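Local coordinates for stage III sporulation protein AB (Bacillus subtilis, PDB 6BS9) that is essential for sporulation and probably serves in a secretion-like transport apparatus working between the mother cell and the developing spore, at residues I10-A15 against Q41-V46; T33-I38 against T48-F53; D62-A67 against E94-H99; K90-T95 against K106-A111. One frame throughout, in Å; residues are numbered along the deposited sequence. Where two conformers were deposited one is given.

Interaction 1 (I10-A15 against Q41-V46)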
# COMPACT_ATOMS: atom_id res chain seq x y z
N ILE A 10 -9.22 -1.38 -0.35
CA ILE A 10 -8.64 -0.19 -0.95
C ILE A 10 -8.64 0.95 0.03
O ILE A 10 -7.67 1.65 0.19
CB ILE A 10 -9.39 0.19 -2.24
CG1 ILE A 10 -9.14 -0.92 -3.26
CG2 ILE A 10 -8.86 1.49 -2.80
CD1 ILE A 10 -10.07 -0.85 -4.43
N ARG A 11 -9.71 1.08 0.78
CA ARG A 11 -9.83 2.15 1.75
C ARG A 11 -8.76 2.05 2.81
O ARG A 11 -8.13 3.05 3.17
CB ARG A 11 -11.23 2.10 2.38
CG ARG A 11 -11.64 3.32 3.14
CD ARG A 11 -13.09 3.18 3.57
NE ARG A 11 -13.31 2.03 4.45
CZ ARG A 11 -14.28 1.16 4.17
NH1 ARG A 11 -14.44 0.15 4.99
NH2 ARG A 11 -15.09 1.32 3.07
N GLN A 12 -8.56 0.83 3.30
CA GLN A 12 -7.47 0.53 4.25
C GLN A 12 -6.08 0.84 3.70
O GLN A 12 -5.25 1.35 4.41
CB GLN A 12 -7.50 -0.98 4.61
CG GLN A 12 -8.64 -1.39 5.53
CD GLN A 12 -8.71 -2.90 5.69
OE1 GLN A 12 -8.42 -3.68 4.79
NE2 GLN A 12 -9.07 -3.31 6.85
N LEU A 13 -5.85 0.48 2.40
CA LEU A 13 -4.58 0.77 1.75
C LEU A 13 -4.33 2.29 1.64
O LEU A 13 -3.23 2.75 1.92
CB LEU A 13 -4.52 0.11 0.40
CG LEU A 13 -4.27 -1.39 0.46
CD1 LEU A 13 -4.62 -1.99 -0.86
CD2 LEU A 13 -2.83 -1.70 0.80
N ARG A 14 -5.36 3.04 1.30
CA ARG A 14 -5.28 4.51 1.23
C ARG A 14 -4.91 5.09 2.60
O ARG A 14 -4.13 6.02 2.68
CB ARG A 14 -6.66 5.00 0.79
CG ARG A 14 -6.87 6.45 0.32
CD ARG A 14 -6.09 7.01 -0.88
NE ARG A 14 -6.18 8.46 -0.80
CZ ARG A 14 -5.62 9.18 0.16
NH1 ARG A 14 -4.84 8.62 1.09
NH2 ARG A 14 -5.85 10.48 0.16
N ALA A 15 -5.48 4.55 3.69
CA ALA A 15 -5.16 4.99 5.02
C ALA A 15 -3.68 4.73 5.34
O ALA A 15 -2.97 5.59 5.84
CB ALA A 15 -6.07 4.30 6.05
N GLN A 41 -2.47 -2.14 13.72
CA GLN A 41 -3.79 -1.55 13.75
C GLN A 41 -4.78 -2.12 12.70
O GLN A 41 -5.95 -2.52 13.01
CB GLN A 41 -3.62 -0.04 13.74
CG GLN A 41 -3.08 0.45 15.07
CD GLN A 41 -2.75 1.95 15.01
OE1 GLN A 41 -3.58 2.83 15.36
NE2 GLN A 41 -1.55 2.24 14.52
N LEU A 42 -4.29 -2.27 11.50
CA LEU A 42 -5.13 -2.82 10.43
C LEU A 42 -5.51 -4.29 10.60
O LEU A 42 -4.78 -5.12 11.13
CB LEU A 42 -4.38 -2.80 9.15
CG LEU A 42 -3.99 -1.48 8.59
CD1 LEU A 42 -2.92 -1.71 7.53
CD2 LEU A 42 -5.22 -0.86 7.98
N ALA A 43 -6.71 -4.57 10.14
CA ALA A 43 -7.25 -5.89 10.10
C ALA A 43 -6.57 -6.67 8.99
O ALA A 43 -6.07 -6.11 8.06
CB ALA A 43 -8.78 -5.83 9.84
N GLN A 44 -6.64 -7.98 9.12
CA GLN A 44 -6.18 -8.89 8.09
C GLN A 44 -7.20 -8.93 6.99
O GLN A 44 -8.34 -8.71 7.26
CB GLN A 44 -6.04 -10.29 8.64
CG GLN A 44 -5.05 -10.37 9.78
CD GLN A 44 -3.68 -10.50 9.29
OE1 GLN A 44 -3.28 -10.05 8.17
NE2 GLN A 44 -2.92 -11.24 10.09
N PRO A 45 -6.79 -9.18 5.76
CA PRO A 45 -5.41 -9.58 5.37
C PRO A 45 -4.45 -8.41 4.99
O PRO A 45 -3.24 -8.65 4.89
CB PRO A 45 -5.64 -10.48 4.14
CG PRO A 45 -6.91 -9.94 3.56
CD PRO A 45 -7.78 -9.52 4.74
N VAL A 46 -4.96 -7.18 4.88
CA VAL A 46 -4.09 -6.05 4.49
C VAL A 46 -2.97 -5.80 5.48
O VAL A 46 -1.85 -5.52 5.09
CB VAL A 46 -4.91 -4.78 4.28
CG1 VAL A 46 -4.06 -3.57 4.07
CG2 VAL A 46 -5.82 -4.94 3.05
O HOH W 1 -7.81 -6.16 5.59
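Gln-12 reaches from helix 2-26 toward the connection between helices 31-41 and 46-58, meeting Leu-42, Ala-43 and Val-46 in turn. Its CB lies against Leu-42 CD2 at 4.1 Å. From there the chain runs out extended (chi2 173°) and carries the amide over to the connection, where NE2 comes within 3.9 Å of Ala-43 CB. The other branch of the amide, OE1, sits 3.4 Å from Val-46 CG2, yet its polar need is met by a water that donates to it over 2.7 Å between water O and OE1. That same water donates to Ala-43 O and accepts from Val-46 N, so one molecule ties the glutamine to two backbone groups of the turn. Here the all-helical bundle changes direction: the chain leaves helix 31-41, passes a cis peptide before Pro-45 and enters helix 46-58, with helix 2-26, the first of this chain, alongside. Deeper in, Leu-13 and Val-46 make the purely apolar half of the contact, Leu-13 CD2 resting 4.0 Å from Val-46 CG1. With chi1 at 172°, CG1 is the Val-46 branch turned to the leucine, while CG2 stays beside the amide oxygen. Leu-13 also packs on Leu-49.

Interaction 2 (T33-I38 against T48-F53); sequences TASQQI and TLFSAF
Helices 33-38 and 48-53 run antiparallel at 152° with axes 7.7 Å apart at closest approach, and they bring the CA atoms of Ser-35 and Phe-50 to 5.3 Å. The small Ser-35 sits at this close approach. Ser-35 OG gives its proton to Phe-50 O in a bond of 2.7 Å; it comes at 119° to the C=O, from the side and tilted out of the carbonyl plane. What aims the hydroxyl is chi1 of -166°, which places OG opposite the backbone N and directs it across the gap. The pair of helices forms a helical hairpin, closed by the short connection 42-45, and its inner side leans on helix 2-26 through Ile-38 and Phe-50, both touching Ala-16. OG also nestles against two rings at their edges, 3.7 Å from Phe-50 CD1 and 3.4 Å from Phe-53 CD2. An alanine in place of Ser-35 would probably leave Phe-50 O without this donor and open a gap at the edges of the two rings. One face of the Phe-50 ring takes Ile-38 CG2, offset toward the rim and 4.1 Å from CG; the opposite face is backed by Leu-49 CG of its own helix. Farther out, Gln-36 bends at chi2, laying NE2 3.9 Å from Ser-51 CA, where it makes a weak hydrogen bond to Ser-54 OG.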
# COMPACT_ATOMS: atom_id res chain seq x y z
N THR A 33 9.66 0.60 11.48
CA THR A 33 8.82 0.84 12.62
C THR A 33 7.45 1.43 12.20
O THR A 33 6.43 1.00 12.67
CB THR A 33 9.55 1.76 13.58
OG1 THR A 33 10.83 1.16 13.90
CG2 THR A 33 8.76 2.00 14.86
N ALA A 34 7.43 2.40 11.30
CA ALA A 34 6.17 2.98 10.85
C ALA A 34 5.25 1.89 10.26
O ALA A 34 4.07 1.79 10.56
CB ALA A 34 6.44 4.03 9.82
N SER A 35 5.82 1.02 9.45
CA SER A 35 5.04 -0.02 8.81
C SER A 35 4.52 -1.02 9.86
O SER A 35 3.37 -1.50 9.77
CB SER A 35 5.89 -0.75 7.76
OG SER A 35 5.09 -1.52 6.92
N GLN A 36 5.35 -1.35 10.84
CA GLN A 36 4.92 -2.28 11.87
C GLN A 36 3.79 -1.65 12.69
O GLN A 36 2.82 -2.34 13.01
CB GLN A 36 6.09 -2.71 12.78
CG GLN A 36 5.75 -3.90 13.77
CD GLN A 36 5.26 -5.24 13.08
OE1 GLN A 36 4.22 -5.78 13.44
NE2 GLN A 36 6.02 -5.77 12.09
N GLN A 37 3.86 -0.35 13.00
CA GLN A 37 2.80 0.34 13.76
C GLN A 37 1.47 0.32 13.01
O GLN A 37 0.42 0.09 13.60
CB GLN A 37 3.15 1.80 14.05
CG GLN A 37 4.31 2.06 15.00
CD GLN A 37 4.76 3.55 14.99
OE1 GLN A 37 4.41 4.39 14.10
NE2 GLN A 37 5.52 3.89 15.98
N ILE A 38 1.53 0.45 11.71
CA ILE A 38 0.34 0.31 10.91
C ILE A 38 -0.14 -1.09 10.90
O ILE A 38 -1.35 -1.33 11.07
CB ILE A 38 0.59 0.82 9.46
CG1 ILE A 38 0.74 2.33 9.53
CG2 ILE A 38 -0.54 0.48 8.52
CD1 ILE A 38 1.62 2.88 8.42
N THR A 48 -1.05 -7.83 6.92
CA THR A 48 0.11 -8.65 6.58
C THR A 48 1.04 -8.07 5.50
O THR A 48 2.26 -8.24 5.52
CB THR A 48 -0.33 -10.06 6.17
OG1 THR A 48 -1.08 -10.61 7.26
CG2 THR A 48 0.90 -10.96 5.99
N LEU A 49 0.48 -7.26 4.61
CA LEU A 49 1.34 -6.53 3.68
C LEU A 49 2.34 -5.68 4.47
O LEU A 49 3.50 -5.60 4.10
CB LEU A 49 0.49 -5.68 2.73
CG LEU A 49 1.22 -4.72 1.77
CD1 LEU A 49 2.21 -5.39 0.85
CD2 LEU A 49 0.19 -4.02 0.91
N PHE A 50 1.87 -5.02 5.54
CA PHE A 50 2.65 -4.04 6.26
C PHE A 50 3.59 -4.68 7.26
O PHE A 50 4.72 -4.19 7.42
CB PHE A 50 1.76 -2.93 6.89
CG PHE A 50 1.14 -2.08 5.84
CD1 PHE A 50 1.88 -1.09 5.22
CD2 PHE A 50 -0.09 -2.48 5.28
CE1 PHE A 50 1.38 -0.44 4.14
CE2 PHE A 50 -0.62 -1.78 4.23
CZ PHE A 50 0.12 -0.76 3.65
N SER A 51 3.19 -5.79 7.86
CA SER A 51 4.13 -6.54 8.71
C SER A 51 5.21 -7.25 7.89
O SER A 51 6.37 -7.22 8.27
CB SER A 51 3.41 -7.56 9.69
OG SER A 51 2.59 -8.41 9.01
N ALA A 52 4.83 -7.83 6.76
CA ALA A 52 5.85 -8.37 5.83
C ALA A 52 6.85 -7.33 5.34
O ALA A 52 8.03 -7.62 5.27
CB ALA A 52 5.18 -9.00 4.66
N PHE A 53 6.37 -6.12 5.02
CA PHE A 53 7.22 -5.04 4.56
C PHE A 53 8.20 -4.65 5.67
O PHE A 53 9.40 -4.54 5.42
CB PHE A 53 6.35 -3.84 4.19
CG PHE A 53 7.10 -2.65 3.64
CD1 PHE A 53 8.11 -2.79 2.72
CD2 PHE A 53 6.75 -1.37 3.99
CE1 PHE A 53 8.76 -1.67 2.16
CE2 PHE A 53 7.38 -0.23 3.42
CZ PHE A 53 8.40 -0.38 2.51

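Interaction 3 (D62-A67 against E94-H99); sequences DSAKTA and ETLGIH. With SO4 (sulfate ion), chain E.
Apolar packing joins Ala-64 and Leu-96, whose CB atoms stand 4.1 Å apart; Leu-96 CD1 comes to 3.9 Å from Ala-64 O, in the first turn of helix 64-75. Next to them Lys-65 lies across the type I turn Thr-95 to Ile-98, its CB 4.2 Å from Gly-97 N. Gly-97 has no side chain, and a CB on it would crowd the lysine's aliphatic stem. The charged part belongs to the same lysine. Its extended stem brings CE and NZ alongside the Glu-94 carboxylate, and the bend at chi4 (-59°) turns NZ off the line of the stem. Lys-65 NZ and Glu-94 OE2 form a long, weak salt bridge of 3.6 Å. Lys-65 CE is slightly nearer Glu-94 OE2, at 3.5 Å, and NZ has a second weak ion pair with Glu-69. Beyond the turn, a sulfate probably left by the crystallisation liquor accepts from the backbone: His-99 N to sulfate O4 measures 2.5 Å, too short to trust in detail, and Asp-100 N also binds the ion. In the fold this contact sets the start of helix 64-75 beside the end of helix 83-95, with Leu-96 touching Phe-53 of helix 46-58, and Ile-98 packing on helix 101-128.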
# COMPACT_ATOMS: atom_id res chain seq x y z
N ASP A 62 17.93 -5.05 1.46
CA ASP A 62 17.07 -4.64 0.37
C ASP A 62 16.80 -3.16 0.43
O ASP A 62 16.55 -2.63 1.51
CB ASP A 62 15.70 -5.33 0.52
CG ASP A 62 15.68 -6.85 0.11
OD1 ASP A 62 16.74 -7.43 -0.33
OD2 ASP A 62 14.56 -7.47 0.32
N SER A 63 16.73 -2.50 -0.72
CA SER A 63 16.05 -1.19 -0.81
C SER A 63 14.57 -1.30 -0.39
O SER A 63 13.97 -2.33 -0.45
CB SER A 63 16.10 -0.64 -2.23
OG SER A 63 15.32 -1.47 -3.11
N ALA A 64 13.99 -0.18 -0.03
CA ALA A 64 12.57 -0.17 0.33
C ALA A 64 11.71 -0.64 -0.84
O ALA A 64 10.76 -1.37 -0.66
CB ALA A 64 12.17 1.22 0.79
N LYS A 65 12.12 -0.26 -2.05
CA LYS A 65 11.46 -0.68 -3.26
C LYS A 65 11.44 -2.18 -3.39
O LYS A 65 10.40 -2.76 -3.72
CB LYS A 65 12.14 -0.03 -4.46
CG LYS A 65 11.73 -0.52 -5.83
CD LYS A 65 12.72 0.02 -6.86
CE LYS A 65 12.34 -0.33 -8.28
NZ LYS A 65 12.25 -1.81 -8.47
N THR A 66 12.59 -2.82 -3.17
CA THR A 66 12.66 -4.24 -3.35
C THR A 66 11.83 -4.91 -2.24
O THR A 66 11.06 -5.85 -2.51
CB THR A 66 14.13 -4.71 -3.30
OG1 THR A 66 14.85 -4.13 -4.39
CG2 THR A 66 14.28 -6.24 -3.35
N ALA A 67 11.96 -4.42 -1.01
CA ALA A 67 11.20 -4.97 0.13
C ALA A 67 9.71 -4.87 -0.07
O ALA A 67 8.97 -5.83 0.24
CB ALA A 67 11.57 -4.27 1.42
N GLU A 94 7.99 1.22 -6.81
CA GLU A 94 8.92 1.85 -7.75
C GLU A 94 9.18 3.28 -7.29
O GLU A 94 10.34 3.72 -7.18
CB GLU A 94 8.34 1.77 -9.19
CG GLU A 94 7.84 0.35 -9.62
CD GLU A 94 8.63 -0.47 -10.66
OE1 GLU A 94 7.94 -1.30 -11.36
OE2 GLU A 94 9.89 -0.37 -10.74
N THR A 95 8.14 3.93 -6.79
CA THR A 95 8.26 5.22 -6.19
C THR A 95 9.19 5.37 -5.01
O THR A 95 9.70 6.47 -4.71
CB THR A 95 6.82 5.68 -5.77
OG1 THR A 95 6.04 5.93 -6.94
CG2 THR A 95 6.78 6.90 -4.89
N LEU A 96 9.36 4.32 -4.24
CA LEU A 96 10.24 4.41 -3.05
C LEU A 96 11.69 4.60 -3.44
O LEU A 96 12.53 4.92 -2.58
CB LEU A 96 10.04 3.16 -2.15
CG LEU A 96 8.59 3.00 -1.68
CD1 LEU A 96 8.33 1.67 -1.02
CD2 LEU A 96 8.19 4.11 -0.76
N GLY A 97 11.98 4.20 -4.66
CA GLY A 97 13.30 4.33 -5.23
C GLY A 97 13.57 5.56 -6.03
O GLY A 97 14.64 5.67 -6.60
N ILE A 98 12.63 6.50 -6.06
CA ILE A 98 12.85 7.82 -6.65
C ILE A 98 13.70 8.69 -5.69
O ILE A 98 13.31 8.94 -4.57
CB ILE A 98 11.50 8.49 -7.05
CG1 ILE A 98 10.80 7.64 -8.11
CG2 ILE A 98 11.72 9.90 -7.60
CD1 ILE A 98 9.43 8.16 -8.50
N HIS A 99 14.85 9.15 -6.16
CA HIS A 99 15.79 9.98 -5.36
C HIS A 99 15.40 11.48 -5.28
O HIS A 99 15.58 12.06 -4.23
CB HIS A 99 17.27 9.77 -5.72
CG HIS A 99 17.92 8.69 -4.91
ND1 HIS A 99 17.68 7.34 -5.13
CD2 HIS A 99 18.76 8.75 -3.84
CE1 HIS A 99 18.37 6.62 -4.25
NE2 HIS A 99 19.03 7.45 -3.46
S SO4 E . 15.50 9.59 -9.43
O1 SO4 E . 16.87 10.12 -9.64
O2 SO4 E . 14.61 10.68 -8.95
O3 SO4 E . 14.93 9.02 -10.68
O4 SO4 E . 15.60 8.53 -8.41

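Interaction 4 (K90-T95 against K106-A111)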
# COMPACT_ATOMS: atom_id res chain seq x y z
N LYS A 90 2.43 -1.80 -7.13
CA LYS A 90 3.76 -1.96 -7.70
C LYS A 90 4.37 -0.62 -8.02
O LYS A 90 5.53 -0.40 -7.70
CB LYS A 90 3.69 -2.84 -8.97
CG LYS A 90 5.05 -3.25 -9.53
CD LYS A 90 4.93 -4.15 -10.77
CE LYS A 90 6.29 -4.72 -11.21
NZ LYS A 90 6.19 -6.01 -11.99
N GLN A 91 3.61 0.27 -8.66
CA GLN A 91 4.10 1.66 -8.93
C GLN A 91 4.45 2.40 -7.64
O GLN A 91 5.42 3.14 -7.59
CB GLN A 91 3.32 2.54 -9.98
CG GLN A 91 1.81 2.47 -10.18
CD GLN A 91 1.20 3.79 -10.78
OE1 GLN A 91 0.19 4.28 -10.30
NE2 GLN A 91 1.84 4.34 -11.80
N PHE A 92 3.71 2.15 -6.57
CA PHE A 92 4.09 2.70 -5.27
C PHE A 92 5.49 2.20 -4.83
O PHE A 92 6.30 2.98 -4.36
CB PHE A 92 3.02 2.45 -4.19
CG PHE A 92 3.44 2.88 -2.81
CD1 PHE A 92 3.42 4.17 -2.45
CD2 PHE A 92 3.89 1.97 -1.88
CE1 PHE A 92 3.79 4.58 -1.15
CE2 PHE A 92 4.31 2.36 -0.64
CZ PHE A 92 4.26 3.67 -0.26
N GLY A 93 5.76 0.90 -4.96
CA GLY A 93 7.12 0.41 -4.69
C GLY A 93 8.20 1.10 -5.50
O GLY A 93 9.20 1.53 -4.95
N GLU A 94 7.99 1.22 -6.81
CA GLU A 94 8.92 1.85 -7.75
C GLU A 94 9.18 3.28 -7.29
O GLU A 94 10.34 3.72 -7.18
CB GLU A 94 8.34 1.77 -9.19
CG GLU A 94 7.84 0.35 -9.62
CD GLU A 94 8.63 -0.47 -10.66
OE1 GLU A 94 7.94 -1.30 -11.36
OE2 GLU A 94 9.89 -0.37 -10.74
N THR A 95 8.14 3.93 -6.79
CA THR A 95 8.26 5.22 -6.19
C THR A 95 9.19 5.37 -5.01
O THR A 95 9.70 6.47 -4.71
CB THR A 95 6.82 5.68 -5.77
OG1 THR A 95 6.04 5.93 -6.94
CG2 THR A 95 6.78 6.90 -4.89
N LYS A 106 5.24 13.49 -5.29
CA LYS A 106 4.16 13.59 -6.24
C LYS A 106 3.78 12.22 -6.77
O LYS A 106 2.58 11.98 -6.99
CB LYS A 106 4.48 14.62 -7.36
CG LYS A 106 4.74 16.01 -6.82
CD LYS A 106 3.51 16.56 -6.06
CE LYS A 106 3.78 17.94 -5.48
NZ LYS A 106 2.58 18.42 -4.75
N HIS A 107 4.74 11.32 -6.93
CA HIS A 107 4.39 9.96 -7.38
C HIS A 107 3.68 9.15 -6.28
O HIS A 107 2.79 8.34 -6.58
CB HIS A 107 5.59 9.22 -8.00
CG HIS A 107 5.90 9.64 -9.40
ND1 HIS A 107 5.35 9.02 -10.50
CD2 HIS A 107 6.56 10.71 -9.89
CE1 HIS A 107 5.68 9.65 -11.61
NE2 HIS A 107 6.43 10.68 -11.27
N ILE A 108 3.98 9.43 -5.01
CA ILE A 108 3.22 8.83 -3.91
C ILE A 108 1.82 9.34 -3.90
O ILE A 108 0.86 8.55 -3.79
CB ILE A 108 3.84 9.04 -2.53
CG1 ILE A 108 5.20 8.35 -2.48
CG2 ILE A 108 2.90 8.48 -1.47
CD1 ILE A 108 6.02 8.54 -1.21
N LYS A 109 1.67 10.65 -4.08
CA LYS A 109 0.32 11.23 -4.18
C LYS A 109 -0.48 10.60 -5.32
O LYS A 109 -1.67 10.32 -5.17
CB LYS A 109 0.42 12.73 -4.33
CG LYS A 109 -0.92 13.44 -4.27
CD LYS A 109 -0.75 14.90 -4.54
CE LYS A 109 -2.06 15.71 -4.36
NZ LYS A 109 -1.86 17.17 -4.62
N LEU A 110 0.18 10.36 -6.46
CA LEU A 110 -0.50 9.71 -7.63
C LEU A 110 -1.01 8.32 -7.32
O LEU A 110 -2.14 8.01 -7.67
CB LEU A 110 0.46 9.60 -8.81
CG LEU A 110 -0.02 8.93 -10.10
CD1 LEU A 110 -1.27 9.57 -10.65
CD2 LEU A 110 1.06 8.99 -11.18
N ALA A 111 -0.18 7.52 -6.63
CA ALA A 111 -0.62 6.25 -6.13
C ALA A 111 -1.86 6.36 -5.26
O ALA A 111 -2.84 5.64 -5.48
CB ALA A 111 0.48 5.59 -5.33
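Phe-92 overlaps two residues of segment 106-111: its CB meets Ala-111 CB at 4.2 Å, and the ring turns its edge to Ile-108, with CE1 4.0 Å from CG2. Trp-68 of helix 64-75 packs edge-to-face with the same ring. Segments 90-95 and 106-111 of helices 83-95 and 101-128 run nearly antiparallel at 168°, axes 9.3 Å apart, as the arms of a helical hairpin. Thr-95 faces His-107 and Ile-108. Its methyl CG2 comes to 3.2 Å from Ile-108 CG1, closer than two carbons normally pack, so the exact distance is doubtful. Its hydroxyl lies beside the backbone N (chi1 -69°) and bends back to its own helix, where OG1 donates to Gln-91 O at 2.9 Å; Thr-95 N donates to that oxygen from the opposite face of its plane. OG1 also sits 3.5 Å from His-107 CB. A glycine here would probably open a gap beside Ile-108 and His-107 and take from Gln-91 O its second donor. Ile-108 touches Glu-21 and Met-25 of helix 2-26. The contact is mostly carbon against carbon, with the Thr-95 hydroxyl spent inside its own helix, which suggests that shape, more than polar bonding, fits these segments together.

In the fold
In this all-helical portion of the longer protein, interaction 4 is buried, interactions 1 and 2 are partly buried, and interaction 3 lies at the surface; the chemistry follows. Interaction 4 is mostly carbon packing, interaction 2 mixes aromatic packing with one direct hydrogen bond, interaction 1 adds a bridging water to its apolar packing, and interaction 3 adds a weak ion pair. Interactions 2 and 4 each join antiparallel helices, their centres about 17 Å apart. Helix 46-58 links the sites: Phe-50 touches Leu-42 and Leu-13 of interaction 1, while Phe-53 packs on Ala-64 and Leu-96 of interaction 3. At the end of helix 83-95, Glu-94 meets Lys-65 in interaction 3, Thr-95 meets His-107 and Ile-108 in interaction 4.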